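PDB 5CWG: designed helical repeat protein, which has no natural function, being a de novo designed helical repeat protein made in a computational exploration of repeat-protein architectures. Local coordinates for residues E186-R189 / K190-E194; I127-A130 / A131-A134; A85-F88 / K89-A92. All coordinates share one frame; numbering follows the deposited sequence. Where two conformers were deposited one is given.

Interaction 1 (E186-R189 / K190-E194); sequences EEFR and KKAEE
A salt-bridge network on one flank of helix 177-195, the last helix of the solenoid, rests on the pairing of Arg189 with Glu193 one turn ahead. It illustrates how an i to i+4 ion pair is laid over the backbone bonds of a helix. The shorter arm is a salt bridge from NH1 of Arg189 to OE2 of Glu193, 2.6 Å long. The guanidinium and carboxylate planes stand 81° apart, so the two groups do not meet as a flat, two-pronged pair; a single nitrogen reaches the carboxylate, with OE1 of Glu193 3.0 Å from the same NH1. Arg189 gets there because CG lies anti to the backbone N (chi1 -177°) and the chain then bends at chi3. In one of two modelled positions of Glu186, NE of Arg189 also makes a weak, salt-bridging hydrogen bond of 3.2 Å to OE2 of Glu186, whose OE1 pairs with NE of Arg140 on helix 127-148; this second arm is therefore less certain. Lys190 runs past the arginine, its CG 4.0 Å from NH2 of Arg189, while its NZ remains 4.1 Å from OE2 of Glu187, too far for a salt bridge. On another side of the helix the chemistry turns apolar: CE2 of Phe188 meets CB of Ala192 at 4.1 Å, and both side chains also touch Ile150 in the loop before helix 153-173. Beneath these side chains the amide of Ala192 donates to O of Phe188 at 2.8 Å. Charged residues spaced three and four apart beside an apolar stripe are typical of an amphipathic helix, here at the end of a helical-repeat array.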
ATOM      1  N   GLU A 186       8.923  11.885   9.219  0.68 17.67           N
ATOM      2  CA  GLU A 186      10.111  12.693   9.475  0.68 18.62           C
ATOM      3  C   GLU A 186      10.441  12.791  10.970  0.68 19.28           C
ATOM      4  O   GLU A 186      11.615  12.871  11.351  0.68 19.18           O
ATOM      5  CB  GLU A 186       9.992  14.093   8.852  0.68 20.86           C
ATOM      6  CG  GLU A 186       9.942  14.130   7.310  0.68 23.61           C
ATOM      7  CD  GLU A 186      11.102  13.414   6.628  0.68 26.16           C
ATOM      8  OE1 GLU A 186      10.846  12.569   5.746  0.68 27.68           O
ATOM      9  OE2 GLU A 186      12.272  13.699   6.957  0.68 29.02           O
ATOM     10  N   GLU A 187       9.417  12.792  11.816  1.00 18.79           N
ATOM     11  CA  GLU A 187       9.647  12.742  13.248  1.00 18.26           C
ATOM     12  C   GLU A 187      10.359  11.456  13.637  1.00 17.25           C
ATOM     13  O   GLU A 187      11.284  11.507  14.435  1.00 18.40           O
ATOM     14  CB  GLU A 187       8.330  12.896  14.009  1.00 20.31           C
ATOM     15  CG  GLU A 187       7.898  14.324  14.183  1.00 24.52           C
ATOM     16  CD  GLU A 187       8.704  15.015  15.263  1.00 29.04           C
ATOM     17  OE1 GLU A 187       8.559  14.651  16.444  1.00 34.22           O
ATOM     18  OE2 GLU A 187       9.495  15.902  14.932  1.00 29.42           O
ATOM     19  N   PHE A 188       9.943  10.322  13.084  1.00 16.35           N
ATOM     20  CA  PHE A 188      10.634   9.074  13.385  1.00 16.00           C
ATOM     21  C   PHE A 188      12.077   9.124  12.907  1.00 16.59           C
ATOM     22  O   PHE A 188      13.000   8.693  13.610  1.00 17.03           O
ATOM     23  CB  PHE A 188       9.932   7.872  12.766  1.00 16.51           C
ATOM     24  CG  PHE A 188      10.678   6.591  12.990  1.00 15.87           C
ATOM     25  CD1 PHE A 188      10.551   5.896  14.179  1.00 17.12           C
ATOM     26  CD2 PHE A 188      11.547   6.098  12.033  1.00 15.80           C
ATOM     27  CE1 PHE A 188      11.251   4.720  14.394  1.00 17.36           C
ATOM     28  CE2 PHE A 188      12.255   4.927  12.254  1.00 16.78           C
ATOM     29  CZ  PHE A 188      12.110   4.253  13.431  1.00 16.91           C
ATOM     30  N   ARG A 189      12.274   9.610  11.693  1.00 16.68           N
ATOM     31  CA  ARG A 189      13.617   9.687  11.147  1.00 18.12           C
ATOM     32  C   ARG A 189      14.533  10.497  12.056  1.00 18.92           C
ATOM     33  O   ARG A 189      15.668  10.072  12.316  1.00 20.28           O
ATOM     34  CB  ARG A 189      13.611  10.269   9.740  1.00 21.64           C
ATOM     35  CG  ARG A 189      14.981  10.291   9.110  1.00 27.29           C
ATOM     36  CD  ARG A 189      14.998  11.264   7.974  1.00 33.09           C
ATOM     37  NE  ARG A 189      14.912  12.643   8.458  1.00 38.30           N
ATOM     38  CZ  ARG A 189      15.952  13.454   8.636  1.00 43.36           C
ATOM     39  NH1 ARG A 189      17.184  13.054   8.347  1.00 45.50           N
ATOM     40  NH2 ARG A 189      15.752  14.685   9.084  1.00 46.03           N
ATOM     41  N   LYS A 190      14.065  11.648  12.522  1.00 20.30           N
ATOM     42  CA  LYS A 190      14.857  12.466  13.422  1.00 23.89           C
ATOM     43  C   LYS A 190      15.254  11.697  14.674  1.00 24.68           C
ATOM     44  O   LYS A 190      16.403  11.784  15.113  1.00 28.18           O
ATOM     45  CB  LYS A 190      14.111  13.737  13.792  1.00 28.62           C
ATOM     46  CG  LYS A 190      14.033  14.732  12.670  1.00 33.95           C
ATOM     47  CD  LYS A 190      13.112  15.876  13.054  1.00 38.96           C
ATOM     48  CE  LYS A 190      12.887  16.845  11.909  1.00 43.32           C
ATOM     49  NZ  LYS A 190      11.890  17.881  12.297  1.00 45.00           N
ATOM     50  N   LYS A 191      14.313  10.941  15.244  1.00 23.54           N
ATOM     51  CA  LYS A 191      14.606  10.170  16.447  1.00 24.77           C
ATOM     52  C   LYS A 191      15.563   8.998  16.182  1.00 23.55           C
ATOM     53  O   LYS A 191      16.449   8.696  16.995  1.00 25.95           O
ATOM     54  CB  LYS A 191      13.304   9.729  17.111  1.00 27.20           C
ATOM     55  CG  LYS A 191      12.624  10.908  17.817  1.00 31.83           C
ATOM     56  CD  LYS A 191      11.424  10.515  18.662  1.00 36.09           C
ATOM     57  CE  LYS A 191      11.026  11.669  19.586  1.00 40.11           C
ATOM     58  NZ  LYS A 191       9.681  11.475  20.167  1.00 41.92           N
ATOM     59  N   ALA A 192      15.398   8.347  15.044  1.00 20.06           N
ATOM     60  CA  ALA A 192      16.294   7.253  14.683  1.00 19.91           C
ATOM     61  C   ALA A 192      17.724   7.755  14.508  1.00 23.88           C
ATOM     62  O   ALA A 192      18.676   7.112  14.957  1.00 24.89           O
ATOM     63  CB  ALA A 192      15.817   6.591  13.407  1.00 17.57           C
ATOM     64  N   GLU A 193      17.874   8.897  13.844  1.00 25.34           N
ATOM     65  CA  GLU A 193      19.196   9.461  13.578  1.00 30.45           C
ATOM     66  C   GLU A 193      19.876   9.889  14.866  1.00 33.62           C
ATOM     67  O   GLU A 193      21.093   9.786  15.010  1.00 34.20           O
ATOM     68  CB  GLU A 193      19.075  10.654  12.637  1.00 33.88           C
ATOM     69  CG  GLU A 193      18.665  10.267  11.245  1.00 38.38           C
ATOM     70  CD  GLU A 193      18.851  11.378  10.244  1.00 43.63           C
ATOM     71  OE1 GLU A 193      19.078  12.532  10.671  1.00 46.13           O
ATOM     72  OE2 GLU A 193      18.789  11.087   9.026  1.00 45.68           O
ATOM     73  N   GLU A 194      19.076  10.396  15.795  1.00 37.77           N
ATOM     74  CA  GLU A 194      19.570  10.803  17.094  1.00 45.71           C
ATOM     75  C   GLU A 194      20.092   9.584  17.844  1.00 47.75           C
ATOM     76  O   GLU A 194      21.146   9.632  18.485  1.00 47.78           O
ATOM     77  CB  GLU A 194      18.434  11.484  17.852  1.00 51.23           C
ATOM     78  CG  GLU A 194      18.501  11.398  19.354  1.00 56.46           C
ATOM     79  CD  GLU A 194      17.294  12.037  19.992  1.00 59.87           C
ATOM     80  OE1 GLU A 194      16.770  11.464  20.967  1.00 61.80           O
ATOM     81  OE2 GLU A 194      16.855  13.102  19.506  1.00 61.10           O
TER

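Interaction 2 (I127-A130 / A131-A134); sequences ISEA and ARAA
Arg132 folds back over the turn that precedes it, covering Ser128 and Glu129 in the first turns of helix 127-148. Its CB starts 3.4 Å from O of Ser128 and lies almost as near O of Glu129. CG remains beside the same Ser128 carbonyl, for with chi1 at -85° it is placed beside the backbone N, anti to the carbonyl carbon. From CB onward the chain heads toward the start of the helix, and a bend at chi3 (-67°) swings the guanidinium in over Glu129. Here the flat group arrives with one face over the backbone: CA of Glu129 lies 3.6 Å above the guanidinium plane, and O of Ser128 is on that face too, both offset toward the rim. NH1 of Arg132 comes within 3.8 Å of CB of Ser128. NH2 of Arg132 is 3.9 Å from CB of Glu129. The carboxylate of Glu129 takes no part in this, because its extended chain leaves OE1 5.5 Å from NH2 of Arg132. Under the guanidinium the backbone is regular, the amide of Arg132 donating to O of Ser128 at 2.8 Å. The alanines cover other sides of the helix: Ala130 touches Ala120 of helix 103-123, and Ala133 meets Arg182 of helix 177-195. Asp126 accepts a hydrogen bond from the amide of Glu129. Chemically, then, Arg132 is held through CB, CG and the guanidinium, with the Ser128 carbonyl probably adding a favourable electrostatic term and no ion pair to Glu129; the small methyls are consistent with close approach of the neighbouring helices.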
ATOM      1  N   ILE A 127      -5.574   9.176  -6.517  1.00 15.96           N
ATOM      2  CA  ILE A 127      -5.142   7.947  -5.860  1.00 14.71           C
ATOM      3  C   ILE A 127      -3.619   7.807  -5.807  1.00 14.72           C
ATOM      4  O   ILE A 127      -3.070   7.506  -4.765  1.00 14.40           O
ATOM      5  CB  ILE A 127      -5.741   6.715  -6.570  1.00 14.99           C
ATOM      6  CG1 ILE A 127      -7.259   6.664  -6.377  1.00 15.05           C
ATOM      7  CG2 ILE A 127      -5.093   5.409  -6.098  1.00 17.14           C
ATOM      8  CD1 ILE A 127      -7.926   5.621  -7.218  1.00 17.37           C
ATOM      9  N   SER A 128      -2.957   8.012  -6.938  0.61 16.48           N
ATOM     10  CA  SER A 128      -1.503   7.851  -6.996  0.61 17.17           C
ATOM     11  C   SER A 128      -0.776   8.804  -6.063  0.61 16.00           C
ATOM     12  O   SER A 128       0.171   8.413  -5.395  0.61 15.63           O
ATOM     13  CB  SER A 128      -0.990   8.036  -8.418  0.61 19.37           C
ATOM     14  OG  SER A 128      -1.477   7.011  -9.254  0.61 20.21           O
ATOM     15  N   GLU A 129      -1.207  10.053  -6.033  1.00 16.08           N
ATOM     16  CA  GLU A 129      -0.607  11.045  -5.146  1.00 17.31           C
ATOM     17  C   GLU A 129      -0.699  10.605  -3.676  1.00 15.64           C
ATOM     18  O   GLU A 129       0.256  10.712  -2.910  1.00 15.89           O
ATOM     19  CB  GLU A 129      -1.297  12.365  -5.352  1.00 22.17           C
ATOM     20  CG  GLU A 129      -0.700  13.545  -4.644  1.00 29.53           C
ATOM     21  CD  GLU A 129      -1.520  14.805  -4.882  1.00 38.26           C
ATOM     22  OE1 GLU A 129      -0.928  15.896  -4.965  1.00 42.15           O
ATOM     23  OE2 GLU A 129      -2.762  14.701  -4.975  1.00 41.15           O
ATOM     24  N   ALA A 130      -1.869  10.120  -3.278  1.00 14.10           N
ATOM     25  CA  ALA A 130      -2.078   9.679  -1.912  1.00 14.20           C
ATOM     26  C   ALA A 130      -1.239   8.432  -1.628  1.00 13.58           C
ATOM     27  O   ALA A 130      -0.631   8.293  -0.561  1.00 14.14           O
ATOM     28  CB  ALA A 130      -3.568   9.416  -1.681  1.00 14.20           C
ATOM     29  N   ALA A 131      -1.250   7.503  -2.573  1.00 14.25           N
ATOM     30  CA  ALA A 131      -0.459   6.290  -2.425  1.00 15.33           C
ATOM     31  C   ALA A 131       1.033   6.608  -2.319  1.00 14.99           C
ATOM     32  O   ALA A 131       1.758   5.954  -1.567  1.00 16.81           O
ATOM     33  CB  ALA A 131      -0.740   5.364  -3.573  1.00 16.39           C
ATOM     34  N   ARG A 132       1.491   7.609  -3.061  1.00 15.33           N
ATOM     35  CA  ARG A 132       2.899   8.014  -2.993  1.00 16.13           C
ATOM     36  C   ARG A 132       3.246   8.514  -1.597  1.00 14.86           C
ATOM     37  O   ARG A 132       4.264   8.153  -1.030  1.00 15.46           O
ATOM     38  CB  ARG A 132       3.199   9.121  -4.012  1.00 19.34           C
ATOM     39  CG  ARG A 132       3.542   8.643  -5.414  1.00 24.18           C
ATOM     40  CD  ARG A 132       4.219   9.762  -6.267  1.00 25.96           C
ATOM     41  NE  ARG A 132       3.359  10.906  -6.593  1.00 28.12           N
ATOM     42  CZ  ARG A 132       2.474  10.930  -7.583  1.00 29.04           C
ATOM     43  NH1 ARG A 132       2.298   9.874  -8.360  1.00 31.89           N
ATOM     44  NH2 ARG A 132       1.753  12.020  -7.795  1.00 30.98           N
ATOM     45  N   ALA A 133       2.356   9.304  -1.011  1.00 15.24           N
ATOM     46  CA  ALA A 133       2.594   9.824   0.314  1.00 15.10           C
ATOM     47  C   ALA A 133       2.683   8.704   1.343  1.00 14.14           C
ATOM     48  O   ALA A 133       3.565   8.701   2.201  1.00 14.31           O
ATOM     49  CB  ALA A 133       1.501  10.828   0.701  1.00 16.84           C
ATOM     50  N   ALA A 134       1.774   7.739   1.272  1.00 13.17           N
ATOM     51  CA  ALA A 134       1.780   6.641   2.222  1.00 13.36           C
ATOM     52  C   ALA A 134       3.024   5.769   2.051  1.00 12.69           C
ATOM     53  O   ALA A 134       3.680   5.416   3.026  1.00 13.36           O
ATOM     54  CB  ALA A 134       0.520   5.829   2.085  1.00 15.00           C
TER

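Interaction 3 (A85-F88 / K89-A92); sequences AEAF and KRVA
Around Arg90, at the middle of helix 77-98 in this helical-repeat solenoid, the first shell is the preceding turn of its own helix. CA of Ala87 lies 3.5 Å above the guanidinium plane, offset toward the rim, and O of Glu86 approaches the same group, 3.5 Å from NH1 of Arg90. NH2 of Arg90 adds a contact of 3.8 Å with CB of Ala87. The bend at chi3 (-62°) is what carries the arginine back across this turn. Cutting Arg90 back to an alanine is likely to leave the Glu86-Ala87 backbone uncovered on this side and a gap beside Ala131 and Ala135 of helix 127-148, which the arginine also touches. Lys89 and Glu86 run side by side in the same direction, CD of the lysine 4.0 Å from OE1 of the glutamate; the ammonium itself pairs with Glu93, one turn on. The next shell is apolar and comes from other helices. Phe88 is buried against Val41 of helix 27-47, Val55 and Ala59 of helix 53-73 and Ile110 of helix 103-123, whereas Val91 packs on Ile113 and Phe138. Within this helix the backbone spaces the side chains, and the amide of Arg90, donating to O of Glu86 at 3.0 Å, positions the arginine. At the ring, CE2 of Phe88 rests 4.2 Å from CB of Ala92.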
ATOM      1  N   ALA A  85      -1.422  -1.456  -7.176  1.00 10.41           N
ATOM      2  CA  ALA A  85      -0.311  -2.393  -7.411  1.00 10.12           C
ATOM      3  C   ALA A  85       1.031  -1.673  -7.365  1.00 10.17           C
ATOM      4  O   ALA A  85       1.968  -2.173  -6.766  1.00 10.65           O
ATOM      5  CB  ALA A  85      -0.518  -3.101  -8.727  1.00 11.79           C
ATOM      6  N   GLU A  86       1.102  -0.496  -7.983  1.00  9.97           N
ATOM      7  CA  GLU A  86       2.330   0.292  -7.950  1.00 10.31           C
ATOM      8  C   GLU A  86       2.686   0.701  -6.525  1.00 10.35           C
ATOM      9  O   GLU A  86       3.870   0.729  -6.165  1.00 11.11           O
ATOM     10  CB  GLU A  86       2.183   1.539  -8.830  1.00 11.33           C
ATOM     11  CG  GLU A  86       2.078   1.258 -10.317  1.00 11.51           C
ATOM     12  CD  GLU A  86       3.376   0.992 -11.039  1.00 12.18           C
ATOM     13  OE1 GLU A  86       4.416   0.784 -10.384  1.00 13.65           O
ATOM     14  OE2 GLU A  86       3.343   0.936 -12.296  1.00 12.42           O
ATOM     15  N   ALA A  87       1.685   0.980  -5.694  1.00 10.60           N
ATOM     16  CA  ALA A  87       1.944   1.354  -4.320  1.00 11.33           C
ATOM     17  C   ALA A  87       2.573   0.181  -3.544  1.00 10.46           C
ATOM     18  O   ALA A  87       3.531   0.354  -2.794  1.00 11.52           O
ATOM     19  CB  ALA A  87       0.678   1.791  -3.630  1.00 12.70           C
ATOM     20  N   PHE A  88       2.028  -1.017  -3.733  1.00 10.68           N
ATOM     21  CA  PHE A  88       2.626  -2.185  -3.119  1.00 10.76           C
ATOM     22  C   PHE A  88       4.069  -2.364  -3.591  1.00 10.50           C
ATOM     23  O   PHE A  88       4.952  -2.703  -2.820  1.00 10.89           O
ATOM     24  CB  PHE A  88       1.808  -3.443  -3.384  1.00 11.75           C
ATOM     25  CG  PHE A  88       2.482  -4.672  -2.854  1.00 12.25           C
ATOM     26  CD1 PHE A  88       2.364  -5.045  -1.511  1.00 14.77           C
ATOM     27  CD2 PHE A  88       3.303  -5.424  -3.662  1.00 11.48           C
ATOM     28  CE1 PHE A  88       3.034  -6.136  -1.031  1.00 16.21           C
ATOM     29  CE2 PHE A  88       4.009  -6.513  -3.145  1.00 12.43           C
ATOM     30  CZ  PHE A  88       3.850  -6.869  -1.860  1.00 14.31           C
ATOM     31  N   LYS A  89       4.299  -2.207  -4.892  1.00 10.59           N
ATOM     32  CA  LYS A  89       5.647  -2.360  -5.433  1.00  9.86           C
ATOM     33  C   LYS A  89       6.621  -1.428  -4.707  1.00 10.71           C
ATOM     34  O   LYS A  89       7.743  -1.817  -4.375  1.00 10.99           O
ATOM     35  CB  LYS A  89       5.643  -2.146  -6.938  1.00 10.89           C
ATOM     36  CG  LYS A  89       7.017  -2.067  -7.596  1.00 11.44           C
ATOM     37  CD  LYS A  89       6.883  -2.123  -9.126  1.00 14.16           C
ATOM     38  CE  LYS A  89       8.160  -2.066  -9.918  1.00 15.06           C
ATOM     39  NZ  LYS A  89       8.753  -0.752  -9.877  1.00 17.19           N
ATOM     40  N   ARG A  90       6.227  -0.186  -4.464  1.00 10.70           N
ATOM     41  CA  ARG A  90       7.067   0.726  -3.714  1.00 11.59           C
ATOM     42  C   ARG A  90       7.369   0.257  -2.308  1.00 11.79           C
ATOM     43  O   ARG A  90       8.476   0.413  -1.817  1.00 12.10           O
ATOM     44  CB  ARG A  90       6.475   2.136  -3.726  1.00 15.30           C
ATOM     45  CG  ARG A  90       6.471   2.766  -5.148  1.00 17.58           C
ATOM     46  CD  ARG A  90       6.151   4.264  -5.161  1.00 26.63           C
ATOM     47  NE  ARG A  90       4.821   4.575  -4.648  1.00 29.86           N
ATOM     48  CZ  ARG A  90       3.706   4.543  -5.371  1.00 30.82           C
ATOM     49  NH1 ARG A  90       3.746   4.204  -6.649  1.00 30.82           N
ATOM     50  NH2 ARG A  90       2.539   4.831  -4.814  1.00 32.54           N
ATOM     51  N   VAL A  91       6.374  -0.318  -1.645  1.00 11.38           N
ATOM     52  CA  VAL A  91       6.586  -0.878  -0.315  1.00 11.94           C
ATOM     53  C   VAL A  91       7.602  -2.020  -0.369  1.00 10.73           C
ATOM     54  O   VAL A  91       8.529  -2.079   0.462  1.00 11.63           O
ATOM     55  CB  VAL A  91       5.255  -1.329   0.310  1.00 14.36           C
ATOM     56  CG1 VAL A  91       5.475  -2.140   1.556  1.00 15.09           C
ATOM     57  CG2 VAL A  91       4.414  -0.110   0.704  1.00 18.58           C
ATOM     58  N   ALA A  92       7.407  -2.910  -1.337  1.00 10.51           N
ATOM     59  CA  ALA A  92       8.324  -4.042  -1.486  1.00 10.47           C
ATOM     60  C   ALA A  92       9.745  -3.577  -1.780  1.00 10.92           C
ATOM     61  O   ALA A  92      10.707  -4.157  -1.259  1.00 11.87           O
ATOM     62  CB  ALA A  92       7.856  -4.923  -2.581  1.00 12.35           C
TER

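From the N terminus, interaction 3 comes first, on helix 77-98, followed by interaction 2 at the start of helix 127-148 and interaction 1 near the end of helix 177-195. Each joins adjoining turns of one helix, so none closes a long loop; the three stand in series, without nesting or crossing. Interactions 3 and 2 nevertheless touch in space: NH2 of Arg90 lies 3.4 Å from C of Ala131, and the methyls of Ala87 and Ala131 meet, tying helix 77-98 to helix 127-148. Interaction 1 touches neither, its centre about 22 Å from that of interaction 2, although Arg140 and Val141 connect helix 127-148 to it.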